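Local atomic coordinates of plasmin and fibronectin-binding protein A (Streptococcus pneumoniae, PDB entry 4MR0), a protein that acts as a surface adhesin and invasin of pneumococcus, binding human fibronectin, plasmin, plasminogen and serum albumin. Residues V164-H169 and F194-F199; W208-D213 and I248-N253; D263-H268 and G287-K292; I448-D453 and I483-V488; G505-D510 and Y529-K534. All coordinates share one frame; numbering follows the deposited sequence.

Interaction 1 (V164-H169 and F194-F199); sequences VFLKSH and FMTGLF
Phe-194 begins the pairing by setting its CD1 3.6 Å from CB of Val-164, both side chains pointing the same way; Val-164 CG1, anti to the backbone N (chi1 175°), lies along CD1 and CE1 of that ring. CD2 of Leu-166 reaches the same CD1 at 3.9 Å. Met-195 supplies both backbone hydrogen bonds: its N donates to Val-164 O (3.0 Å, 154° at the hydrogen) and its O accepts from Leu-166 N (2.8 Å). This is the parallel register of neighbouring coils in a right-handed beta-helix of the pectate lyase type, with Phe-194 turned to the interior beside Phe-246 and Tyr-216. Past the strand, Thr-196 OG1 accepts from Gly-249 N of the following coil. Gly-197 O approaches CD1 of Phe-165 obliquely at 3.0 Å; no polar partner for this buried oxygen is modelled. Leu-198 lays CD2 over one face of the Phe-165 ring, 4.0 Å from its centroid and 14° off the normal, a CH-pi contact. Phe-199 O meets CZ of that ring.

Interaction 2 (W208-D213 and I248-N253); sequences WGPTED and IGNSNN
Thr-211 and Ser-251 face each other through their hydroxyls, OG1 and OG lying 2.8 Å apart in a hydrogen bond whose direction is undecided. The Thr-211 hydroxyl sits between its own backbone N and carbonyl carbon (chi1 53°), and Ser-251 OG lies anti to its backbone N (chi1 -151°), which brings the two oxygens together on one face of the strand pair. A water, 2.7 Å from Thr-211 OG1, lies within hydrogen-bonding distance of Gly-249 O and Gly-209 O, more acceptors than it has protons for once its surroundings are counted.

On the other side of the strand pair, Asn-252 holds its CG beside its own backbone N, from where ND2 donates to Thr-211 O at 2.9 Å, arriving 30° out of the carbonyl plane. The same oxygen takes a weak bond from Asn-252 N. Beside this amide, CB of Glu-212 packs at 3.7 Å from CB of Asn-252, and the glutamate chain then extends away until OE2 shares a second water with Asn-253 OD1. Asp-213 N donates to Asn-252 O at 2.9 Å. Trp-208 presents the edge of its indole to Gly-249, with CE3 3.6 Å from Gly-249 O, while its NE1 is bonded to Leu-198 O. Parallel but loosely bonded, these chains mark a corner between adjoining coils of a right-handed beta-helix, where Asn-253 turns the path from one face to the next.

Interaction 3 (D263-H268 and G287-K292); sequences DSYQGH and GQALPK
Ser-264 is bonded through both its backbone N and its O to the 287-292 chain: the N donates to Gly-287 O at 3.1 Å, and the O accepts from Ala-289 N at 2.7 Å with 160° at the hydrogen. Gln-266 N continues the parallel ladder to Ala-289 O (2.8 Å), lying in the plane of that carbonyl. Within the strand pair, CD1 of Tyr-265 lies 4.3 Å from CB of Ala-289, which approaches the ring at its edge. Pro-291 lies beyond the strands and sets its ring against the amide of Gln-266, with NE2 3.2 Å from Pro-291 CD and the two groups crossing at about a right angle. CE1 of Tyr-265 reaches Pro-291 CD at 4.0 Å.

Gln-266 takes its chain across the tyrosine, CG standing 3.9 Å above the centre of the Tyr-265 ring. Gln-266 CG lies between backbone N and carbonyl carbon (chi1 60°), and the chain is extended from there to the proline. Gln-288 reaches back with NE2 for a weak bond to Gly-267 O, while its OE1 is fixed by Val-346 N. Ser-264 OG is bonded to Ser-243 O and accepts a weak bond from Gly-267 N.

The chemistry implies that the buried polar groups of Ser-264 and Gln-288 are satisfied by main-chain atoms, including Ser-243 O and Val-346 N, whereas Pro-291 and Tyr-265 are packing partners of Gln-266.

Interaction 4 (I448-D453 and I483-V488); sequences IRVAKD and IELLRV
Neighbouring coils of a parallel beta-helix meet here, strand 448-451 against strand 483-486 with axes 4.7 Å apart and 1° between their directions. Four backbone bonds, from Glu-484 N to Ile-448 O through to Lys-452 N to Leu-486 O, lace them. Arg-449 and Glu-484 lie alongside each other on one face, and NE meets OE1 at 3.0 Å in a salt bridge whose hydrogen bond is weak, bent to 121°; their planar groups stand 78° apart. The guanidinium end grips Asp-453 OD2 with NH1 and NH2 (2.6 Å from NH2). A water joins Arg-449 NH2 to Glu-484 OE2, and Lys-446 also pairs with Glu-484 OE1. On this face too, Ala-451 CB sits tightly against Leu-486 CB at 3.4 Å. On the opposite face, Ile-448 and Val-450 pack beside Ile-483 and Leu-485, lining the helix interior, Val-450 CB being 3.9 Å from Leu-485 CD2. Arg-487, extended from CG to NE, crosses Lys-452 at about a right angle, and NH1 donates to Lys-452 O at 2.8 Å.

Interaction 5 (G505-D510 and Y529-K534); sequences GIVIED and YISFIK
Ile-508 places CG2 anti to its backbone N, and Phe-532 has CG anti to its own N (chi1 -171°), settings that bring the isoleucine methyl obliquely to the phenylalanine ring, 3.8 Å from CD1 and 3.9 Å from CE1. The ring is also met edge-to-face by Tyr-560, and Ile-515 of strand 515-523 touches it, so the pair lies in a buried apolar layer. Ile-506 and Ile-530 belong to this same face, one coil apart.

Val-507, Ser-531, Glu-509 and Ile-533 occupy the other face, where the side chains meet at somewhat longer distances: Val-507 CG2 stands 4.1 Å from Ser-531 CB, and the CG of Glu-509 approaches CG2 of Ile-533 at 4.3 Å.

The backbone carries most of the evidence for regularity. Five hydrogen bonds run in unbroken alternation, from Ile-506 N to Tyr-529 O through to Asp-510 N to Ile-533 O; the middle one, Ile-508 N to Ser-531 O, is 2.7 Å long and nearly straight at 176°. Strand axes are 4.7 Å apart and diverge by only 5°. Asp-510 ends the run with backbone angles outside the strand region, while its OD1 is bonded to Ser-535 OG. Parallel pairing with one-coil register, and aliphatic and aromatic groups ranked on the inner face, is typical of a parallel beta-helix, right-handed in the pectate lyase-like family, here near its C-terminal end.

Overall arrangement
All five contacts join parallel segments of successive coils and follow one another along the chain without overlapping. Interactions 1 and 2 touch, their centres 9 Å apart: His-169 ND1 lies 2.7 Å from Asp-213 OD2. Interactions 4 and 5 are likewise adjacent, centres 10 Å apart, because strands 483-486 and 506-509 pair directly, with Ile-483 O 2.8 Å from Val-507 N. Interaction 3 stands between these groups, about 23 Å from interaction 1 and 29 Å from interaction 4 between centres. Manganese ions lie about 4 Å from the Phe-199 side chain, probably at the site of Glu-162, His-189 and Thr-200, and about 5 Å from that of Ala-289; neither side chain has a coordinating atom. Interactions 1 and 5, about 48 Å apart between centres, span much of the beta-helix.

Interaction 1 (V164-H169 and F194-F199)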
# COMPACT_ATOMS: atom_id res chain seq x y z
N VAL A 164 14.67 -17.99 -2.85
CA VAL A 164 13.91 -19.18 -3.20
C VAL A 164 13.02 -18.78 -4.38
O VAL A 164 12.42 -17.70 -4.37
CB VAL A 164 13.02 -19.64 -2.03
CG1 VAL A 164 12.14 -20.81 -2.46
CG2 VAL A 164 13.88 -20.02 -0.83
N PHE A 165 12.93 -19.64 -5.39
CA PHE A 165 12.13 -19.32 -6.55
C PHE A 165 10.86 -20.15 -6.66
O PHE A 165 10.91 -21.38 -6.76
CB PHE A 165 12.98 -19.50 -7.81
CG PHE A 165 14.25 -18.70 -7.77
CD1 PHE A 165 14.22 -17.32 -7.89
CD2 PHE A 165 15.47 -19.33 -7.53
CE1 PHE A 165 15.38 -16.56 -7.77
CE2 PHE A 165 16.65 -18.58 -7.41
CZ PHE A 165 16.60 -17.20 -7.53
N LEU A 166 9.72 -19.47 -6.61
CA LEU A 166 8.43 -20.12 -6.72
C LEU A 166 8.28 -20.53 -8.17
O LEU A 166 8.83 -19.89 -9.06
CB LEU A 166 7.32 -19.16 -6.31
CG LEU A 166 7.45 -18.62 -4.88
CD1 LEU A 166 6.37 -17.59 -4.62
CD2 LEU A 166 7.36 -19.77 -3.87
N LYS A 167 7.54 -21.61 -8.42
CA LYS A 167 7.34 -22.08 -9.78
C LYS A 167 5.86 -22.24 -10.03
O LYS A 167 5.07 -22.30 -9.09
CB LYS A 167 8.04 -23.42 -10.00
CG LYS A 167 9.54 -23.44 -9.68
CD LYS A 167 10.35 -22.65 -10.70
CE LYS A 167 11.84 -22.79 -10.44
NZ LYS A 167 12.32 -24.19 -10.60
N SER A 168 5.49 -22.30 -11.31
CA SER A 168 4.09 -22.46 -11.68
C SER A 168 3.50 -23.75 -11.14
O SER A 168 4.18 -24.79 -11.08
CB SER A 168 3.94 -22.45 -13.21
OG SER A 168 4.14 -21.15 -13.74
N HIS A 169 2.24 -23.67 -10.74
CA HIS A 169 1.48 -24.81 -10.22
C HIS A 169 2.04 -25.42 -8.94
O HIS A 169 1.96 -26.63 -8.73
CB HIS A 169 1.35 -25.87 -11.32
CG HIS A 169 0.75 -25.35 -12.58
ND1 HIS A 169 -0.54 -24.86 -12.65
CD2 HIS A 169 1.27 -25.19 -13.82
CE1 HIS A 169 -0.78 -24.41 -13.87
NE2 HIS A 169 0.30 -24.60 -14.60
N PHE A 194 11.31 -14.77 -1.45
CA PHE A 194 10.70 -15.48 -2.57
C PHE A 194 10.53 -14.63 -3.83
O PHE A 194 10.14 -13.46 -3.74
CB PHE A 194 9.31 -16.00 -2.16
CG PHE A 194 9.34 -16.98 -1.03
CD1 PHE A 194 9.83 -18.27 -1.22
CD2 PHE A 194 8.88 -16.62 0.24
CE1 PHE A 194 9.85 -19.18 -0.18
CE2 PHE A 194 8.90 -17.52 1.29
CZ PHE A 194 9.39 -18.81 1.08
N MET A 195 10.81 -15.23 -4.98
CA MET A 195 10.66 -14.57 -6.28
C MET A 195 10.02 -15.54 -7.28
O MET A 195 10.14 -16.76 -7.12
CB MET A 195 12.01 -14.12 -6.82
CG MET A 195 12.60 -12.91 -6.10
SD MET A 195 14.04 -12.22 -6.96
CE MET A 195 14.61 -10.99 -5.82
N THR A 196 9.32 -15.01 -8.28
CA THR A 196 8.67 -15.84 -9.29
C THR A 196 9.48 -15.90 -10.58
O THR A 196 8.98 -16.32 -11.63
CB THR A 196 7.26 -15.32 -9.62
OG1 THR A 196 7.36 -14.01 -10.18
CG2 THR A 196 6.39 -15.29 -8.37
N GLY A 197 10.73 -15.48 -10.49
CA GLY A 197 11.62 -15.51 -11.63
C GLY A 197 13.04 -15.60 -11.12
O GLY A 197 13.30 -15.30 -9.96
N LEU A 198 13.97 -16.02 -11.98
CA LEU A 198 15.36 -16.17 -11.57
C LEU A 198 16.12 -14.87 -11.35
O LEU A 198 15.87 -13.85 -12.01
CB LEU A 198 16.12 -17.02 -12.59
CG LEU A 198 15.67 -18.48 -12.75
CD1 LEU A 198 16.57 -19.17 -13.77
CD2 LEU A 198 15.76 -19.19 -11.40
N PHE A 199 17.05 -14.92 -10.41
CA PHE A 199 17.92 -13.79 -10.11
C PHE A 199 19.23 -14.38 -9.58
O PHE A 199 19.22 -15.31 -8.77
CB PHE A 199 17.31 -12.86 -9.05
CG PHE A 199 18.14 -11.63 -8.79
CD1 PHE A 199 19.25 -11.69 -7.94
CD2 PHE A 199 17.87 -10.44 -9.45
CE1 PHE A 199 20.07 -10.58 -7.75
CE2 PHE A 199 18.68 -9.32 -9.27
CZ PHE A 199 19.79 -9.39 -8.42

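Interaction 2 (W208-D213 and I248-N253)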
# COMPACT_ATOMS: atom_id res chain seq x y z
N TRP A 208 11.95 -12.38 -17.21
CA TRP A 208 11.11 -13.33 -16.48
C TRP A 208 9.94 -13.74 -17.37
O TRP A 208 9.18 -12.90 -17.83
CB TRP A 208 10.55 -12.69 -15.19
CG TRP A 208 11.52 -12.65 -14.05
CD1 TRP A 208 12.87 -12.78 -14.11
CD2 TRP A 208 11.21 -12.38 -12.66
NE1 TRP A 208 13.43 -12.63 -12.86
CE2 TRP A 208 12.44 -12.39 -11.96
CE3 TRP A 208 10.02 -12.17 -11.96
CZ2 TRP A 208 12.51 -12.15 -10.58
CZ3 TRP A 208 10.09 -11.93 -10.58
CH2 TRP A 208 11.32 -11.93 -9.91
N GLY A 209 9.81 -15.04 -17.63
CA GLY A 209 8.71 -15.50 -18.45
C GLY A 209 7.47 -15.55 -17.57
O GLY A 209 7.57 -15.39 -16.36
N PRO A 210 6.28 -15.76 -18.15
CA PRO A 210 5.05 -15.82 -17.35
C PRO A 210 4.97 -17.06 -16.47
O PRO A 210 5.43 -18.14 -16.84
CB PRO A 210 3.95 -15.79 -18.42
CG PRO A 210 4.59 -16.48 -19.58
CD PRO A 210 5.97 -15.88 -19.59
N THR A 211 4.41 -16.89 -15.27
CA THR A 211 4.23 -17.99 -14.33
C THR A 211 2.79 -17.89 -13.87
O THR A 211 2.14 -16.85 -14.07
CB THR A 211 5.16 -17.87 -13.10
OG1 THR A 211 5.00 -16.57 -12.51
CG2 THR A 211 6.61 -18.09 -13.50
N GLU A 212 2.27 -18.94 -13.26
CA GLU A 212 0.89 -18.90 -12.83
C GLU A 212 0.51 -20.02 -11.88
O GLU A 212 1.23 -21.02 -11.73
CB GLU A 212 -0.03 -18.96 -14.05
CG GLU A 212 -0.05 -20.32 -14.74
CD GLU A 212 -0.94 -20.34 -15.97
OE1 GLU A 212 -0.46 -19.99 -17.07
OE2 GLU A 212 -2.14 -20.69 -15.83
N ASP A 213 -0.64 -19.83 -11.23
CA ASP A 213 -1.18 -20.81 -10.30
C ASP A 213 -0.20 -21.13 -9.18
O ASP A 213 0.27 -22.26 -9.05
CB ASP A 213 -1.55 -22.08 -11.09
CG ASP A 213 -2.29 -23.09 -10.24
OD1 ASP A 213 -3.07 -22.67 -9.35
OD2 ASP A 213 -2.10 -24.30 -10.49
N ILE A 248 6.83 -10.66 -6.81
CA ILE A 248 5.94 -11.31 -7.76
C ILE A 248 5.92 -10.51 -9.07
O ILE A 248 5.37 -9.42 -9.12
CB ILE A 248 4.52 -11.39 -7.17
CG1 ILE A 248 4.57 -12.16 -5.84
CG2 ILE A 248 3.57 -12.07 -8.14
CD1 ILE A 248 3.32 -12.02 -5.02
N GLY A 249 6.51 -11.07 -10.11
CA GLY A 249 6.54 -10.37 -11.38
C GLY A 249 6.10 -11.21 -12.56
O GLY A 249 6.45 -12.39 -12.65
N ASN A 250 5.33 -10.60 -13.46
CA ASN A 250 4.84 -11.29 -14.65
C ASN A 250 4.13 -12.58 -14.26
O ASN A 250 4.21 -13.58 -14.98
CB ASN A 250 6.01 -11.60 -15.60
CG ASN A 250 5.56 -11.74 -17.06
OD1 ASN A 250 6.32 -12.22 -17.92
ND2 ASN A 250 4.34 -11.31 -17.35
N SER A 251 3.43 -12.56 -13.13
CA SER A 251 2.74 -13.76 -12.67
C SER A 251 1.22 -13.68 -12.83
O SER A 251 0.65 -12.61 -13.08
CB SER A 251 3.09 -14.02 -11.21
OG SER A 251 3.02 -15.41 -10.91
N ASN A 252 0.56 -14.83 -12.68
CA ASN A 252 -0.89 -14.93 -12.83
C ASN A 252 -1.48 -15.87 -11.78
O ASN A 252 -0.92 -16.92 -11.50
CB ASN A 252 -1.22 -15.50 -14.21
CG ASN A 252 -0.60 -14.71 -15.34
OD1 ASN A 252 -1.12 -13.66 -15.73
ND2 ASN A 252 0.52 -15.20 -15.87
N ASN A 253 -2.62 -15.48 -11.21
CA ASN A 253 -3.29 -16.30 -10.21
C ASN A 253 -2.36 -16.69 -9.07
O ASN A 253 -1.98 -17.85 -8.91
CB ASN A 253 -3.85 -17.56 -10.88
CG ASN A 253 -4.95 -17.25 -11.87
OD1 ASN A 253 -4.92 -17.68 -13.02
ND2 ASN A 253 -5.95 -16.50 -11.41
O HOH W 1 6.86 -14.88 -13.40
O HOH W 2 -3.37 -20.17 -13.49

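Interaction 3 (D263-H268 and G287-K292)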
# COMPACT_ATOMS: atom_id res chain seq x y z
N ASP A 263 9.19 -7.54 10.52
CA ASP A 263 10.39 -6.72 10.42
C ASP A 263 11.11 -6.54 9.09
O ASP A 263 12.23 -7.04 8.90
CB ASP A 263 11.39 -7.21 11.47
CG ASP A 263 10.75 -7.37 12.83
OD1 ASP A 263 10.14 -6.38 13.30
OD2 ASP A 263 10.84 -8.46 13.43
N SER A 264 10.48 -5.81 8.19
CA SER A 264 11.07 -5.52 6.90
C SER A 264 12.15 -4.47 7.15
O SER A 264 11.94 -3.54 7.93
CB SER A 264 10.00 -4.96 5.97
OG SER A 264 10.58 -4.41 4.80
N TYR A 265 13.31 -4.61 6.52
CA TYR A 265 14.36 -3.60 6.68
C TYR A 265 14.12 -2.57 5.59
O TYR A 265 14.49 -2.79 4.43
CB TYR A 265 15.76 -4.21 6.51
CG TYR A 265 16.88 -3.19 6.61
CD1 TYR A 265 17.03 -2.40 7.76
CD2 TYR A 265 17.79 -3.01 5.57
CE1 TYR A 265 18.06 -1.47 7.87
CE2 TYR A 265 18.82 -2.07 5.67
CZ TYR A 265 18.95 -1.31 6.82
OH TYR A 265 19.96 -0.38 6.94
N GLN A 266 13.50 -1.45 5.97
CA GLN A 266 13.16 -0.36 5.06
C GLN A 266 12.86 -0.87 3.65
O GLN A 266 13.44 -0.40 2.67
CB GLN A 266 14.29 0.68 5.01
CG GLN A 266 15.65 0.16 4.56
CD GLN A 266 16.72 1.24 4.60
OE1 GLN A 266 17.87 1.01 4.23
NE2 GLN A 266 16.34 2.42 5.07
N GLY A 267 11.94 -1.82 3.55
CA GLY A 267 11.61 -2.37 2.25
C GLY A 267 10.16 -2.74 2.03
O GLY A 267 9.28 -2.40 2.83
N HIS A 268 9.92 -3.43 0.92
CA HIS A 268 8.59 -3.88 0.54
C HIS A 268 8.43 -5.33 0.95
O HIS A 268 9.21 -6.18 0.53
CB HIS A 268 8.42 -3.81 -0.98
CG HIS A 268 8.76 -2.49 -1.58
ND1 HIS A 268 8.03 -1.35 -1.33
CD2 HIS A 268 9.74 -2.13 -2.44
CE1 HIS A 268 8.53 -0.34 -2.03
NE2 HIS A 268 9.57 -0.79 -2.71
N GLY A 287 5.72 -4.48 11.58
CA GLY A 287 7.01 -3.83 11.67
C GLY A 287 7.87 -3.59 10.45
O GLY A 287 8.04 -4.46 9.59
N GLN A 288 8.41 -2.38 10.40
CA GLN A 288 9.30 -1.97 9.34
C GLN A 288 10.42 -1.18 10.01
O GLN A 288 10.16 -0.16 10.67
CB GLN A 288 8.57 -1.09 8.32
CG GLN A 288 9.46 -0.60 7.21
CD GLN A 288 8.67 0.05 6.09
OE1 GLN A 288 7.89 0.98 6.33
NE2 GLN A 288 8.88 -0.43 4.87
N ALA A 289 11.64 -1.66 9.86
CA ALA A 289 12.79 -1.00 10.48
C ALA A 289 13.28 0.16 9.62
O ALA A 289 13.46 0.01 8.41
CB ALA A 289 13.90 -2.01 10.70
N LEU A 290 13.48 1.31 10.26
CA LEU A 290 13.94 2.51 9.57
C LEU A 290 15.21 3.03 10.25
O LEU A 290 15.17 3.53 11.37
CB LEU A 290 12.85 3.58 9.60
CG LEU A 290 11.46 3.17 9.09
CD1 LEU A 290 10.48 4.31 9.29
CD2 LEU A 290 11.54 2.78 7.62
N PRO A 291 16.37 2.91 9.57
CA PRO A 291 17.66 3.36 10.10
C PRO A 291 17.85 4.87 10.20
O PRO A 291 17.25 5.64 9.45
CB PRO A 291 18.66 2.71 9.14
CG PRO A 291 17.91 2.71 7.85
CD PRO A 291 16.54 2.25 8.26
N LYS A 292 18.70 5.29 11.15
CA LYS A 292 19.01 6.70 11.40
C LYS A 292 19.22 7.51 10.13
O LYS A 292 18.58 8.54 9.91
CB LYS A 292 20.32 6.82 12.20
CG LYS A 292 20.27 6.54 13.69
CD LYS A 292 21.67 6.80 14.27
CE LYS A 292 21.75 6.61 15.78
NZ LYS A 292 20.91 7.60 16.53

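Interaction 4 (I448-D453 and I483-V488)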
# COMPACT_ATOMS: atom_id res chain seq x y z
N ILE A 448 -8.55 11.61 4.41
CA ILE A 448 -8.61 11.35 2.98
C ILE A 448 -8.10 12.49 2.12
O ILE A 448 -8.42 13.66 2.36
CB ILE A 448 -10.07 11.07 2.54
CG1 ILE A 448 -10.62 9.88 3.32
CG2 ILE A 448 -10.13 10.83 1.05
CD1 ILE A 448 -12.11 9.66 3.13
N ARG A 449 -7.34 12.13 1.09
CA ARG A 449 -6.80 13.10 0.16
C ARG A 449 -6.75 12.52 -1.26
O ARG A 449 -6.27 11.41 -1.46
CB ARG A 449 -5.39 13.51 0.59
CG ARG A 449 -4.69 14.46 -0.35
CD ARG A 449 -3.35 14.90 0.23
NE ARG A 449 -2.75 15.98 -0.55
CZ ARG A 449 -2.08 15.82 -1.68
NH1 ARG A 449 -1.89 14.61 -2.18
NH2 ARG A 449 -1.59 16.88 -2.31
N VAL A 450 -7.27 13.28 -2.22
CA VAL A 450 -7.25 12.88 -3.63
C VAL A 450 -6.84 14.15 -4.34
O VAL A 450 -7.52 15.18 -4.24
CB VAL A 450 -8.64 12.45 -4.15
CG1 VAL A 450 -8.58 12.18 -5.65
CG2 VAL A 450 -9.10 11.20 -3.42
N ALA A 451 -5.73 14.11 -5.07
CA ALA A 451 -5.30 15.34 -5.70
C ALA A 451 -4.38 15.28 -6.90
O ALA A 451 -3.75 14.26 -7.18
CB ALA A 451 -4.66 16.23 -4.64
N LYS A 452 -4.36 16.40 -7.62
CA LYS A 452 -3.44 16.60 -8.72
C LYS A 452 -2.71 17.75 -8.04
O LYS A 452 -3.07 18.92 -8.19
CB LYS A 452 -4.11 17.07 -10.01
CG LYS A 452 -3.10 17.09 -11.15
CD LYS A 452 -3.69 17.45 -12.49
CE LYS A 452 -4.08 18.91 -12.55
NZ LYS A 452 -4.38 19.29 -13.96
N ASP A 453 -1.72 17.37 -7.24
CA ASP A 453 -0.92 18.27 -6.42
C ASP A 453 -0.47 19.60 -7.01
O ASP A 453 -0.25 20.56 -6.27
CB ASP A 453 0.29 17.50 -5.87
CG ASP A 453 -0.07 16.09 -5.43
OD1 ASP A 453 -0.35 15.25 -6.32
OD2 ASP A 453 -0.09 15.82 -4.21
N ILE A 483 -11.06 15.89 4.88
CA ILE A 483 -11.14 15.39 3.52
C ILE A 483 -10.76 16.48 2.52
O ILE A 483 -11.42 17.53 2.45
CB ILE A 483 -12.56 14.90 3.19
CG1 ILE A 483 -12.95 13.77 4.15
CG2 ILE A 483 -12.64 14.44 1.72
CD1 ILE A 483 -14.37 13.28 3.97
N GLU A 484 -9.71 16.23 1.75
CA GLU A 484 -9.23 17.18 0.75
C GLU A 484 -9.34 16.62 -0.66
O GLU A 484 -8.87 15.52 -0.95
CB GLU A 484 -7.78 17.57 1.02
CG GLU A 484 -7.08 18.16 -0.21
CD GLU A 484 -5.62 18.49 0.03
OE1 GLU A 484 -4.91 17.68 0.66
OE2 GLU A 484 -5.19 19.57 -0.42
N LEU A 485 -9.95 17.40 -1.54
CA LEU A 485 -10.11 17.04 -2.94
C LEU A 485 -9.54 18.20 -3.72
O LEU A 485 -10.13 19.29 -3.76
CB LEU A 485 -11.60 16.82 -3.24
CG LEU A 485 -12.07 15.61 -2.43
CD1 LEU A 485 -13.48 15.78 -1.95
CD2 LEU A 485 -11.90 14.35 -3.29
N LEU A 486 -8.39 17.97 -4.33
CA LEU A 486 -7.68 19.00 -5.07
C LEU A 486 -7.53 18.72 -6.56
O LEU A 486 -6.96 17.70 -6.96
CB LEU A 486 -6.29 19.20 -4.44
CG LEU A 486 -5.33 20.19 -5.09
CD1 LEU A 486 -5.90 21.61 -5.03
CD2 LEU A 486 -3.99 20.13 -4.36
N ARG A 487 -8.04 19.65 -7.36
CA ARG A 487 -7.99 19.60 -8.81
C ARG A 487 -8.53 18.35 -9.50
O ARG A 487 -7.88 17.80 -10.40
CB ARG A 487 -6.57 19.87 -9.30
CG ARG A 487 -6.05 21.23 -8.87
CD ARG A 487 -4.81 21.64 -9.65
NE ARG A 487 -4.20 22.81 -9.03
CZ ARG A 487 -3.43 22.76 -7.95
NH1 ARG A 487 -3.16 21.60 -7.38
NH2 ARG A 487 -2.96 23.88 -7.42
N VAL A 488 -9.71 17.91 -9.09
CA VAL A 488 -10.35 16.77 -9.73
C VAL A 488 -11.01 17.38 -10.97
O VAL A 488 -11.80 18.33 -10.86
CB VAL A 488 -11.40 16.12 -8.81
CG1 VAL A 488 -12.10 14.97 -9.53
CG2 VAL A 488 -10.73 15.61 -7.54
O HOH W 3 -2.53 19.13 -0.73

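Interaction 5 (G505-D510 and Y529-K534)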
# COMPACT_ATOMS: atom_id res chain seq x y z
N GLY A 505 -14.17 20.25 7.52
CA GLY A 505 -14.66 18.93 7.18
C GLY A 505 -14.17 18.53 5.81
O GLY A 505 -13.20 17.78 5.67
N ILE A 506 -14.82 19.06 4.78
CA ILE A 506 -14.47 18.77 3.40
C ILE A 506 -13.99 20.02 2.67
O ILE A 506 -14.60 21.09 2.77
CB ILE A 506 -15.68 18.20 2.63
CG1 ILE A 506 -16.10 16.87 3.25
CG2 ILE A 506 -15.33 18.03 1.15
CD1 ILE A 506 -17.48 16.40 2.82
N VAL A 507 -12.89 19.88 1.94
CA VAL A 507 -12.36 20.98 1.15
C VAL A 507 -12.25 20.52 -0.29
O VAL A 507 -11.59 19.53 -0.59
CB VAL A 507 -10.95 21.41 1.63
CG1 VAL A 507 -10.40 22.48 0.68
CG2 VAL A 507 -11.01 21.95 3.05
N ILE A 508 -12.94 21.23 -1.18
CA ILE A 508 -12.90 20.93 -2.60
C ILE A 508 -12.29 22.17 -3.24
O ILE A 508 -12.89 23.25 -3.23
CB ILE A 508 -14.31 20.66 -3.16
CG1 ILE A 508 -14.85 19.36 -2.55
CG2 ILE A 508 -14.27 20.56 -4.68
CD1 ILE A 508 -16.26 19.02 -2.99
N GLU A 509 -11.09 22.01 -3.78
CA GLU A 509 -10.35 23.11 -4.35
C GLU A 509 -9.93 22.94 -5.80
O GLU A 509 -9.32 21.94 -6.16
CB GLU A 509 -9.11 23.36 -3.50
CG GLU A 509 -8.21 24.49 -3.97
CD GLU A 509 -7.00 24.68 -3.07
OE1 GLU A 509 -7.01 24.15 -1.93
OE2 GLU A 509 -6.04 25.36 -3.50
N ASP A 510 -10.26 23.94 -6.62
CA ASP A 510 -9.89 23.93 -8.04
C ASP A 510 -10.38 22.76 -8.87
O ASP A 510 -9.77 22.41 -9.88
CB ASP A 510 -8.36 24.01 -8.17
CG ASP A 510 -7.83 25.41 -7.94
OD1 ASP A 510 -8.03 26.26 -8.83
OD2 ASP A 510 -7.23 25.65 -6.87
N TYR A 529 -17.57 23.43 7.56
CA TYR A 529 -17.93 22.06 7.22
C TYR A 529 -17.51 21.74 5.79
O TYR A 529 -16.87 20.71 5.54
CB TYR A 529 -19.44 21.86 7.34
CG TYR A 529 -20.01 21.93 8.75
CD1 TYR A 529 -19.19 22.11 9.86
CD2 TYR A 529 -21.39 21.79 8.96
CE1 TYR A 529 -19.72 22.15 11.15
CE2 TYR A 529 -21.93 21.82 10.24
CZ TYR A 529 -21.09 22.00 11.33
OH TYR A 529 -21.63 22.01 12.60
N ILE A 530 -17.88 22.62 4.87
CA ILE A 530 -17.57 22.44 3.45
C ILE A 530 -16.97 23.70 2.85
O ILE A 530 -17.51 24.80 3.01
CB ILE A 530 -18.85 22.09 2.66
CG1 ILE A 530 -19.53 20.86 3.26
CG2 ILE A 530 -18.51 21.84 1.19
CD1 ILE A 530 -20.91 20.58 2.70
N SER A 531 -15.85 23.55 2.17
CA SER A 531 -15.17 24.66 1.51
C SER A 531 -15.07 24.34 0.02
O SER A 531 -14.39 23.40 -0.37
CB SER A 531 -13.77 24.86 2.09
OG SER A 531 -13.82 25.10 3.48
N PHE A 532 -15.77 25.12 -0.80
CA PHE A 532 -15.76 24.93 -2.25
C PHE A 532 -15.00 26.13 -2.80
O PHE A 532 -15.55 27.22 -2.97
CB PHE A 532 -17.21 24.90 -2.76
CG PHE A 532 -17.35 24.51 -4.20
CD1 PHE A 532 -16.39 23.73 -4.83
CD2 PHE A 532 -18.48 24.89 -4.92
CE1 PHE A 532 -16.55 23.32 -6.15
CE2 PHE A 532 -18.66 24.49 -6.24
CZ PHE A 532 -17.69 23.70 -6.86
N ILE A 533 -13.72 25.90 -3.09
CA ILE A 533 -12.81 26.94 -3.56
C ILE A 533 -12.28 26.83 -4.98
O ILE A 533 -12.01 25.74 -5.48
CB ILE A 533 -11.59 27.00 -2.63
CG1 ILE A 533 -12.03 27.32 -1.20
CG2 ILE A 533 -10.59 28.01 -3.14
CD1 ILE A 533 -10.97 27.04 -0.17
N LYS A 534 -12.10 27.99 -5.62
CA LYS A 534 -11.54 28.05 -6.96
C LYS A 534 -10.48 29.14 -6.92
O LYS A 534 -10.55 30.06 -6.10
CB LYS A 534 -12.60 28.41 -8.00
CG LYS A 534 -13.16 29.81 -7.85
CD LYS A 534 -13.95 30.23 -9.09
CE LYS A 534 -14.45 31.65 -8.96
NZ LYS A 534 -15.15 32.11 -10.19